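Local coordinates for alpha-galactosidase (Thermus thermophilus, PDB 6LCJ), which probably hydrolyses terminal alpha-galactosyl residues from galactosides, as a hexameric glycoside hydrolase of the GH36 family, at residues Gly101-Leu106 with Gly138-Val143. Sequence-based numbering, arbitrary orientation.
Sequences GRALLL and GPEEEV
R102 and A103 meet G138 where an antiparallel sheet of the N-terminal beta-sandwich hands its chain over to a helix: strand 132-137 ends, the chain turns at G138, and P139 takes the N-cap position of helix 140-149. A103 and G138 form a hydrogen-bonded antiparallel pair, tight from A103 N to G138 O (2.8 Å, 158° at the hydrogen) and longer from G138 N to A103 O (3.3 Å). Beyond it the helix tucks back over the strand. From the backbone outward, R102 puts its CB 3.2 Å from G138 O; CG, set beside the backbone N (chi1 -64°), runs along the G138 carbonyl, and CD lies 4.0 Å from P139 N. A bend at chi3 then carries the guanidinium past G138 CA; NE makes a salt bridge with D100 and NH1 a hydrogen bond to G9 O. Cut back to an alanine, the residue would keep its CB on G138 O but is likely to uncover part of the G138-P139 peptide and strand D100 and the G9 carbonyl. On the sheet face shared by A103 and L105, A103 CB packs against E140 CA, while E140 OE1 salt-bridges R97. Further along, L105 and V143 overlap side by side, running in opposing directions, with V143 CG1 lodged 3.4 Å from L105 CB and 3.5 Å from L105 CD1.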
ATOM      1  N   GLY E 101      43.747  -0.486  14.712  1.00 67.76           N
ATOM      2  CA  GLY E 101      43.322  -1.171  15.919  1.00 62.31           C
ATOM      3  C   GLY E 101      43.223  -0.307  17.161  1.00 64.68           C
ATOM      4  O   GLY E 101      43.065  -0.846  18.267  1.00 61.81           O
ATOM      5  N   ARG E 102      43.331   1.010  17.029  1.00 55.67           N
ATOM      6  CA  ARG E 102      43.043   1.889  18.147  1.00 51.65           C
ATOM      7  C   ARG E 102      41.580   2.316  18.095  1.00 50.14           C
ATOM      8  O   ARG E 102      40.968   2.393  17.023  1.00 50.08           O
ATOM      9  CB  ARG E 102      43.981   3.094  18.142  1.00 49.81           C
ATOM     10  CG  ARG E 102      45.438   2.674  18.355  1.00 54.38           C
ATOM     11  CD  ARG E 102      46.330   3.814  18.812  1.00 48.99           C
ATOM     12  NE  ARG E 102      46.459   4.841  17.785  1.00 59.21           N
ATOM     13  CZ  ARG E 102      46.640   6.132  18.052  1.00 66.94           C
ATOM     14  NH1 ARG E 102      46.723   6.542  19.321  1.00 57.17           N
ATOM     15  NH2 ARG E 102      46.742   7.010  17.056  1.00 58.28           N
ATOM     16  N   ALA E 103      41.010   2.559  19.272  1.00 43.76           N
ATOM     17  CA  ALA E 103      39.589   2.851  19.400  1.00 41.08           C
ATOM     18  C   ALA E 103      39.367   4.266  19.924  1.00 36.80           C
ATOM     19  O   ALA E 103      40.058   4.722  20.837  1.00 35.76           O
ATOM     20  CB  ALA E 103      38.912   1.844  20.324  1.00 34.27           C
ATOM     21  N   LEU E 104      38.408   4.962  19.326  1.00 37.61           N
ATOM     22  CA  LEU E 104      37.893   6.208  19.877  1.00 37.91           C
ATOM     23  C   LEU E 104      36.648   5.853  20.684  1.00 32.28           C
ATOM     24  O   LEU E 104      35.648   5.405  20.116  1.00 34.41           O
ATOM     25  CB  LEU E 104      37.579   7.209  18.765  1.00 38.43           C
ATOM     26  CG  LEU E 104      37.021   8.559  19.212  1.00 39.42           C
ATOM     27  CD1 LEU E 104      38.121   9.392  19.846  1.00 35.34           C
ATOM     28  CD2 LEU E 104      36.396   9.278  18.037  1.00 38.11           C
ATOM     29  N   LEU E 105      36.712   6.045  21.996  1.00 29.18           N
ATOM     30  CA  LEU E 105      35.661   5.633  22.916  1.00 31.74           C
ATOM     31  C   LEU E 105      34.928   6.845  23.466  1.00 28.71           C
ATOM     32  O   LEU E 105      35.557   7.809  23.909  1.00 31.49           O
ATOM     33  CB  LEU E 105      36.233   4.815  24.078  1.00 31.66           C
ATOM     34  CG  LEU E 105      35.275   4.231  25.116  1.00 29.13           C
ATOM     35  CD1 LEU E 105      35.806   2.914  25.679  1.00 27.18           C
ATOM     36  CD2 LEU E 105      34.994   5.224  26.258  1.00 31.63           C
ATOM     37  N   LEU E 106      33.599   6.770  23.461  1.00 29.72           N
ATOM     38  CA  LEU E 106      32.726   7.748  24.096  1.00 28.63           C
ATOM     39  C   LEU E 106      31.787   6.988  25.022  1.00 27.98           C
ATOM     40  O   LEU E 106      30.951   6.211  24.552  1.00 27.93           O
ATOM     41  CB  LEU E 106      31.940   8.539  23.050  1.00 29.49           C
ATOM     42  CG  LEU E 106      30.913   9.511  23.625  1.00 31.36           C
ATOM     43  CD1 LEU E 106      31.630  10.767  24.146  1.00 25.81           C
ATOM     44  CD2 LEU E 106      29.817   9.846  22.607  1.00 27.93           C
ATOM     45  N   GLY E 138      43.036   5.585  21.840  1.00 36.49           N
ATOM     46  CA  GLY E 138      44.190   4.795  22.168  1.00 36.28           C
ATOM     47  C   GLY E 138      43.957   3.340  21.862  1.00 42.53           C
ATOM     48  O   GLY E 138      42.966   2.974  21.218  1.00 43.14           O
ATOM     49  N   PRO E 139      44.879   2.481  22.304  1.00 43.10           N
ATOM     50  CA  PRO E 139      44.688   1.037  22.142  1.00 44.33           C
ATOM     51  C   PRO E 139      43.365   0.597  22.752  1.00 41.95           C
ATOM     52  O   PRO E 139      42.953   1.088  23.805  1.00 39.77           O
ATOM     53  CB  PRO E 139      45.889   0.431  22.881  1.00 34.12           C
ATOM     54  CG  PRO E 139      46.903   1.502  22.901  1.00 33.97           C
ATOM     55  CD  PRO E 139      46.157   2.801  22.962  1.00 39.84           C
ATOM     56  N   GLU E 140      42.704  -0.335  22.062  1.00 43.24           N
ATOM     57  CA  GLU E 140      41.368  -0.788  22.437  1.00 39.78           C
ATOM     58  C   GLU E 140      41.279  -1.141  23.920  1.00 44.90           C
ATOM     59  O   GLU E 140      40.407  -0.643  24.638  1.00 44.14           O
ATOM     60  CB  GLU E 140      41.001  -1.994  21.575  1.00 41.27           C
ATOM     61  CG  GLU E 140      39.526  -2.213  21.368  1.00 46.51           C
ATOM     62  CD  GLU E 140      39.255  -3.285  20.322  1.00 49.86           C
ATOM     63  OE1 GLU E 140      39.372  -2.987  19.108  1.00 47.24           O
ATOM     64  OE2 GLU E 140      38.946  -4.434  20.720  1.00 48.11           O
ATOM     65  N   GLU E 141      42.189  -1.991  24.400  1.00 47.06           N
ATOM     66  CA  GLU E 141      42.072  -2.514  25.757  1.00 42.75           C
ATOM     67  C   GLU E 141      42.337  -1.435  26.802  1.00 44.77           C
ATOM     68  O   GLU E 141      41.683  -1.408  27.855  1.00 39.58           O
ATOM     69  CB  GLU E 141      43.015  -3.703  25.941  1.00 42.50           C
ATOM     70  CG  GLU E 141      42.367  -5.051  25.569  1.00 60.22           C
ATOM     71  CD  GLU E 141      43.384  -6.134  25.167  1.00 76.94           C
ATOM     72  OE1 GLU E 141      43.566  -6.360  23.941  1.00 72.12           O
ATOM     73  OE2 GLU E 141      43.990  -6.767  26.074  1.00 71.15           O
ATOM     74  N   GLU E 142      43.284  -0.534  26.542  1.00 45.80           N
ATOM     75  CA  GLU E 142      43.546   0.497  27.538  1.00 45.47           C
ATOM     76  C   GLU E 142      42.364   1.448  27.645  1.00 42.49           C
ATOM     77  O   GLU E 142      41.972   1.851  28.748  1.00 41.75           O
ATOM     78  CB  GLU E 142      44.830   1.259  27.210  1.00 42.78           C
ATOM     79  CG  GLU E 142      45.305   2.211  28.340  1.00 56.08           C
ATOM     80  CD  GLU E 142      44.923   1.753  29.775  1.00 62.49           C
ATOM     81  OE1 GLU E 142      45.288   0.609  30.170  1.00 59.38           O
ATOM     82  OE2 GLU E 142      44.249   2.541  30.505  1.00 48.49           O
ATOM     83  N   VAL E 143      41.761   1.782  26.510  1.00 39.62           N
ATOM     84  CA  VAL E 143      40.711   2.789  26.464  1.00 35.55           C
ATOM     85  C   VAL E 143      39.459   2.296  27.202  1.00 39.40           C
ATOM     86  O   VAL E 143      38.835   3.046  27.966  1.00 35.79           O
ATOM     87  CB  VAL E 143      40.476   3.157  24.979  1.00 41.49           C
ATOM     88  CG1 VAL E 143      39.076   2.941  24.533  1.00 38.91           C
ATOM     89  CG2 VAL E 143      40.953   4.565  24.679  1.00 40.01           C
TER